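Local coordinates for protein hypoxanthine phosphoribosyltransferase (Leishmania donovani, PDB 7CMJ) that transfers the 5-phosphoribosyl group of phosphoribosyl pyrophosphate onto hypoxanthine or guanine, making IMP or GMP in purine salvage, at residues E125-S130 with L155-G160; I91-Y96 with V106-D111. All blocks are in the same frame, centred on the assembly; numbering follows the deposited sequence.

Contact 1 (E125-S130 with L155-G160). With BA (barium ion), chain D.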
loop_
_atom_site.group_PDB
_atom_site.type_symbol
_atom_site.label_atom_id
_atom_site.label_comp_id
_atom_site.label_asym_id
_atom_site.label_seq_id
_atom_site.Cartn_x
_atom_site.Cartn_y
_atom_site.Cartn_z
ATOM N N GLU A 125 -7.134 14.061 -13.439
ATOM C CA GLU A 125 -6.942 13.008 -14.419
ATOM C C GLU A 125 -6.350 13.576 -15.708
ATOM O O GLU A 125 -6.622 14.718 -16.098
ATOM C CB GLU A 125 -8.276 12.278 -14.714
ATOM C CG GLU A 125 -8.542 11.093 -13.817
ATOM C CD GLU A 125 -7.629 9.926 -14.139
ATOM O OE1 GLU A 125 -6.781 10.109 -15.036
ATOM O OE2 GLU A 125 -7.754 8.845 -13.511
ATOM N N ASP A 126 -5.539 12.748 -16.372
ATOM C CA ASP A 126 -5.008 13.087 -17.688
ATOM C C ASP A 126 -6.034 12.800 -18.794
ATOM O O ASP A 126 -6.266 13.640 -19.666
ATOM C CB ASP A 126 -3.697 12.319 -17.918
ATOM C CG ASP A 126 -3.862 10.836 -17.703
ATOM O OD1 ASP A 126 -2.891 10.058 -17.859
ATOM O OD2 ASP A 126 -5.001 10.446 -17.373
ATOM N N ILE A 127 -6.645 11.611 -18.772
ATOM C CA ILE A 127 -7.685 11.183 -19.700
ATOM C C ILE A 127 -8.672 10.325 -18.924
ATOM O O ILE A 127 -8.290 9.621 -17.984
ATOM C CB ILE A 127 -7.137 10.339 -20.870
ATOM C CG1 ILE A 127 -6.082 11.090 -21.640
ATOM C CG2 ILE A 127 -8.253 9.923 -21.849
ATOM C CD1 ILE A 127 -5.191 10.151 -22.342
ATOM N N VAL A 128 -9.936 10.354 -19.347
ATOM C CA VAL A 128 -10.956 9.442 -18.837
ATOM C C VAL A 128 -10.992 8.233 -19.771
ATOM O O VAL A 128 -11.652 8.264 -20.812
ATOM C CB VAL A 128 -12.326 10.117 -18.749
ATOM C CG1 VAL A 128 -13.374 9.103 -18.317
ATOM C CG2 VAL A 128 -12.297 11.308 -17.814
ATOM N N ASP A 129 -10.287 7.157 -19.407
ATOM C CA ASP A 129 -10.233 5.983 -20.273
ATOM C C ASP A 129 -11.216 4.892 -19.870
ATOM O O ASP A 129 -11.433 3.960 -20.648
ATOM C CB ASP A 129 -8.809 5.405 -20.330
ATOM C CG ASP A 129 -8.108 5.703 -21.665
ATOM O OD1 ASP A 129 -8.798 5.894 -22.701
ATOM O OD2 ASP A 129 -6.858 5.753 -21.678
ATOM N N SER A 130 -11.828 4.991 -18.698
ATOM C CA SER A 130 -12.895 4.069 -18.321
ATOM C C SER A 130 -13.859 4.833 -17.427
ATOM O O SER A 130 -13.507 5.222 -16.310
ATOM C CB SER A 130 -12.342 2.827 -17.623
ATOM O OG SER A 130 -13.314 2.227 -16.777
ATOM N N LEU A 155 -7.281 15.937 -20.973
ATOM C CA LEU A 155 -7.690 15.573 -22.314
ATOM C C LEU A 155 -9.109 15.017 -22.271
ATOM O O LEU A 155 -9.324 13.892 -21.805
ATOM C CB LEU A 155 -6.736 14.540 -22.896
ATOM C CG LEU A 155 -5.324 15.019 -23.188
ATOM C CD1 LEU A 155 -4.609 13.917 -23.946
ATOM C CD2 LEU A 155 -5.333 16.332 -23.991
ATOM N N ASP A 156 -10.073 15.803 -22.749
ATOM C CA ASP A 156 -11.434 15.334 -22.996
ATOM C C ASP A 156 -11.497 14.748 -24.407
ATOM O O ASP A 156 -11.454 15.485 -25.397
ATOM C CB ASP A 156 -12.416 16.488 -22.827
ATOM C CG ASP A 156 -13.849 16.030 -22.656
ATOM O OD1 ASP A 156 -14.089 14.887 -22.204
ATOM O OD2 ASP A 156 -14.742 16.841 -22.979
ATOM N N LYS A 157 -11.581 13.422 -24.502
ATOM C CA LYS A 157 -11.727 12.677 -25.746
ATOM C C LYS A 157 -13.203 12.444 -26.047
ATOM O O LYS A 157 -14.053 12.545 -25.149
ATOM C CB LYS A 157 -10.982 11.335 -25.651
ATOM C CG LYS A 157 -11.412 10.465 -24.473
ATOM C CD LYS A 157 -10.688 9.121 -24.418
ATOM C CE LYS A 157 -11.621 7.959 -24.760
ATOM N NZ LYS A 157 -11.054 6.640 -24.343
ATOM N N PRO A 158 -13.539 12.132 -27.303
ATOM C CA PRO A 158 -14.944 11.892 -27.668
ATOM C C PRO A 158 -15.659 10.935 -26.724
ATOM O O PRO A 158 -15.156 9.851 -26.404
ATOM C CB PRO A 158 -14.839 11.308 -29.078
ATOM C CG PRO A 158 -13.625 11.941 -29.633
ATOM C CD PRO A 158 -12.659 12.062 -28.483
ATOM N N SER A 159 -16.843 11.357 -26.277
ATOM C CA SER A 159 -17.666 10.617 -25.330
ATOM C C SER A 159 -19.083 11.168 -25.370
ATOM O O SER A 159 -19.293 12.363 -25.600
ATOM C CB SER A 159 -17.120 10.697 -23.901
ATOM O OG SER A 159 -16.561 11.967 -23.623
ATOM N N GLY A 160 -20.049 10.276 -25.160
ATOM C CA GLY A 160 -21.438 10.658 -25.034
ATOM C C GLY A 160 -21.761 11.102 -23.621
ATOM O O GLY A 160 -20.892 11.246 -22.762
HETATM BA BA BA D . -5.076 8.557 -15.762
HETATM O O HOH W 1 -6.790 7.829 -17.422
HETATM O O HOH W 2 -3.533 10.105 -13.923
#
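The PRPP-binding loop that marks type I phosphoribosyltransferases runs through 125-130, between strand 120-125 and helix 131-142, and here meets segment 155-160. Lys157 makes the polar link: its NZ forms a salt bridge with Asp129 OD1 at 2.9 Å, arriving nearly in line with the C-O bond. CG of Lys157 sits between its own backbone N and carbonyl carbon (chi1 56°), and the extended chi2 then lays CD beside Ile127, 3.6 Å from Ile127 CG2, the two side chains crossing at about a right angle. A bend at chi3 (-110°) turns CE and NZ toward Asp129. The other branch of Ile127 serves Leu155, with CG1 3.7 Å from Leu155 CB, and Val179 packs on both residues. The backbones are joined by Leu155 N, which donates to Asp126 O over 2.8 Å.

Residues of 125-130, together with Lys157, probably bind GMP, and Asp129 is the likely proton acceptor, so the salt bridge probably joins two parts of the nucleotide site. At the other end of the loop Glu125 and Asp126 hold a barium ion, near the magnesium-binding Asp185 expected by similarity. The barium is bound by Glu125 OE1 at 2.4 Å and Asp126 OD2 at 2.5 Å, along with two waters.

Contact 2 (I91-Y96 with V106-D111)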
loop_
_atom_site.group_PDB
_atom_site.type_symbol
_atom_site.label_atom_id
_atom_site.label_comp_id
_atom_site.label_asym_id
_atom_site.label_seq_id
_atom_site.Cartn_x
_atom_site.Cartn_y
_atom_site.Cartn_z
ATOM N N ILE A 91 -3.086 9.115 -5.111
ATOM C CA ILE A 91 -3.557 7.747 -4.996
ATOM C C ILE A 91 -2.980 6.956 -6.157
ATOM O O ILE A 91 -2.595 7.506 -7.189
ATOM C CB ILE A 91 -5.092 7.648 -4.964
ATOM C CG1 ILE A 91 -5.694 8.060 -6.298
ATOM C CG2 ILE A 91 -5.660 8.516 -3.852
ATOM C CD1 ILE A 91 -7.184 7.706 -6.367
ATOM N N CYS A 92 -2.889 5.650 -5.961
ATOM C CA CYS A 92 -2.381 4.773 -7.004
ATOM C C CYS A 92 -3.169 3.479 -6.942
ATOM O O CYS A 92 -3.279 2.865 -5.880
ATOM C CB CYS A 92 -0.879 4.508 -6.849
ATOM S SG CYS A 92 -0.111 3.643 -8.255
ATOM N N ALA A 93 -3.742 3.089 -8.064
ATOM C CA ALA A 93 -4.569 1.905 -8.101
ATOM C C ALA A 93 -4.116 0.997 -9.230
ATOM O O ALA A 93 -3.716 1.459 -10.305
ATOM C CB ALA A 93 -6.036 2.265 -8.258
ATOM N N SER A 94 -4.160 -0.299 -8.963
ATOM C CA SER A 94 -3.816 -1.317 -9.937
ATOM C C SER A 94 -5.107 -1.941 -10.456
ATOM O O SER A 94 -6.095 -2.049 -9.720
ATOM C CB SER A 94 -2.878 -2.346 -9.285
ATOM O OG SER A 94 -3.055 -3.665 -9.768
ATOM N N SER A 95 -5.124 -2.297 -11.733
ATOM C CA SER A 95 -6.294 -2.968 -12.286
ATOM C C SER A 95 -6.325 -4.430 -11.881
ATOM O O SER A 95 -5.290 -5.040 -11.601
ATOM C CB SER A 95 -6.307 -2.874 -13.805
ATOM O OG SER A 95 -6.654 -1.562 -14.190
ATOM N N TYR A 96 -7.523 -5.005 -11.869
ATOM C CA TYR A 96 -7.660 -6.425 -11.564
ATOM C C TYR A 96 -7.654 -7.246 -12.854
ATOM O O TYR A 96 -8.059 -6.779 -13.920
ATOM C CB TYR A 96 -8.939 -6.716 -10.759
ATOM C CG TYR A 96 -8.968 -6.150 -9.348
ATOM C CD1 TYR A 96 -8.349 -6.807 -8.293
ATOM C CD2 TYR A 96 -9.642 -4.963 -9.071
ATOM C CE1 TYR A 96 -8.390 -6.286 -6.998
ATOM C CE2 TYR A 96 -9.693 -4.447 -7.793
ATOM C CZ TYR A 96 -9.061 -5.103 -6.759
ATOM O OH TYR A 96 -9.117 -4.563 -5.488
ATOM N N VAL A 106 -10.910 -0.938 -8.625
ATOM C CA VAL A 106 -9.471 -1.082 -8.733
ATOM C C VAL A 106 -8.906 -1.238 -7.334
ATOM O O VAL A 106 -9.482 -0.765 -6.343
ATOM C CB VAL A 106 -8.815 0.120 -9.448
ATOM C CG1 VAL A 106 -9.073 0.040 -10.930
ATOM C CG2 VAL A 106 -9.357 1.427 -8.878
ATOM N N ARG A 107 -7.758 -1.901 -7.264
ATOM C CA ARG A 107 -7.094 -2.119 -5.989
ATOM C C ARG A 107 -6.305 -0.868 -5.621
ATOM O O ARG A 107 -5.305 -0.539 -6.264
ATOM C CB ARG A 107 -6.209 -3.358 -6.067
ATOM C CG ARG A 107 -5.459 -3.655 -4.795
ATOM C CD ARG A 107 -4.526 -4.822 -4.985
ATOM N NE ARG A 107 -4.253 -5.512 -3.724
ATOM C CZ ARG A 107 -3.621 -6.676 -3.635
ATOM N NH1 ARG A 107 -3.198 -7.271 -4.742
ATOM N NH2 ARG A 107 -3.410 -7.242 -2.450
ATOM N N MET A 108 -6.762 -0.176 -4.585
ATOM C CA MET A 108 -6.008 0.932 -4.020
ATOM C C MET A 108 -4.662 0.444 -3.502
ATOM O O MET A 108 -4.605 -0.403 -2.605
ATOM C CB MET A 108 -6.799 1.577 -2.892
ATOM C CG MET A 108 -6.554 3.063 -2.791
ATOM S SD MET A 108 -6.772 3.965 -4.365
ATOM C CE MET A 108 -8.449 3.538 -4.912
ATOM N N LEU A 109 -3.579 0.981 -4.069
ATOM C CA LEU A 109 -2.239 0.764 -3.537
ATOM C C LEU A 109 -1.745 1.934 -2.710
ATOM O O LEU A 109 -0.834 1.760 -1.884
ATOM C CB LEU A 109 -1.231 0.497 -4.664
ATOM C CG LEU A 109 -1.643 -0.511 -5.727
ATOM C CD1 LEU A 109 -0.495 -0.732 -6.693
ATOM C CD2 LEU A 109 -2.076 -1.824 -5.090
ATOM N N LEU A 110 -2.321 3.115 -2.908
ATOM C CA LEU A 110 -1.944 4.278 -2.114
ATOM C C LEU A 110 -3.192 5.112 -1.934
ATOM O O LEU A 110 -3.775 5.581 -2.918
ATOM C CB LEU A 110 -0.838 5.096 -2.769
ATOM C CG LEU A 110 -0.422 6.341 -1.975
ATOM C CD1 LEU A 110 0.266 5.892 -0.700
ATOM C CD2 LEU A 110 0.512 7.232 -2.806
ATOM N N ASP A 111 -3.578 5.283 -0.680
ATOM C CA ASP A 111 -4.692 6.119 -0.270
ATOM C C ASP A 111 -4.151 7.460 0.230
ATOM O O ASP A 111 -2.946 7.629 0.461
ATOM C CB ASP A 111 -5.498 5.393 0.810
ATOM C CG ASP A 111 -6.879 5.964 1.010
ATOM O OD1 ASP A 111 -7.562 5.486 1.943
ATOM O OD2 ASP A 111 -7.290 6.873 0.253
#
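A classic beta bulge interrupts the antiparallel pairing of strand 86-94 with 107-110, the outermost strand of the phosphoribosyltransferase sheet within this chain. The backbone bonds define it: Cys92 O accepts from two successive amides, Leu109 N at 2.6 Å and Leu110 N at 3.1 Å, while Cys92 N returns a bond to Leu110 O. One residue further along, Ala93 and Met108 form a non-hydrogen-bonded pair. Beyond them, Ser94 and Arg107 are hydrogen-bonded both ways, with Ser94 N 2.9 Å from Arg107 O and Arg107 N 3.0 Å from Ser94 O.

Apolar contacts differ on the two faces. On the face of Ala93 and Met108, Ala93 CB touches Val106 CG2 at 3.5 Å; a bend at chi2 (52°) of Met108 folds its chain so that SD comes 4.1 Å from Ile91 CB. Helix 131-142 covers this face, Tyr136 and Leu137 meeting Val106 and Phe140 meeting Met108. On the face of Cys92 and Leu110, the two CB atoms meet, and Leu110 of a third subunit packs against both side chains. The side chain of Leu109, in the bulge, points toward the partner strand and brings CD1 3.9 Å from Ser94 CB.

Polar groups of backbone and side chain reach the second subunit. The main-chain amide Met108 N bonds to Asp111 OD1 of that subunit and Arg107 NE to its Asp111 O; both bonds are returned in the reverse sense. Tyr96 OH bonds to Val112 O of the same neighbour.

At the far end of the pairing the Tyr96 side chain lies across the start of the Arg107 chain at about a right angle, with Tyr96 CZ 3.4 Å from Arg107 CB.

How the contacts relate
Contacts 1 and 2 lie in one phosphoribosyltransferase domain, their centres about 19 Å apart and their nearest atoms about 7 Å apart, without touching. They follow in series along the chain, contact 2 closing before contact 1 opens. Both belong to the same mixed sheet: 107-110 and 155-156 are its outermost strands within the chain, at opposite ends of the strand order, and strand 120-125 leads from the middle into the metal-bearing loop. Helix 131-142, which starts right after 125-130, packs on contact 2. Contact 1 carries the barium and probably part of the nucleotide site, whereas contact 2 meets the other subunits of the tetramer.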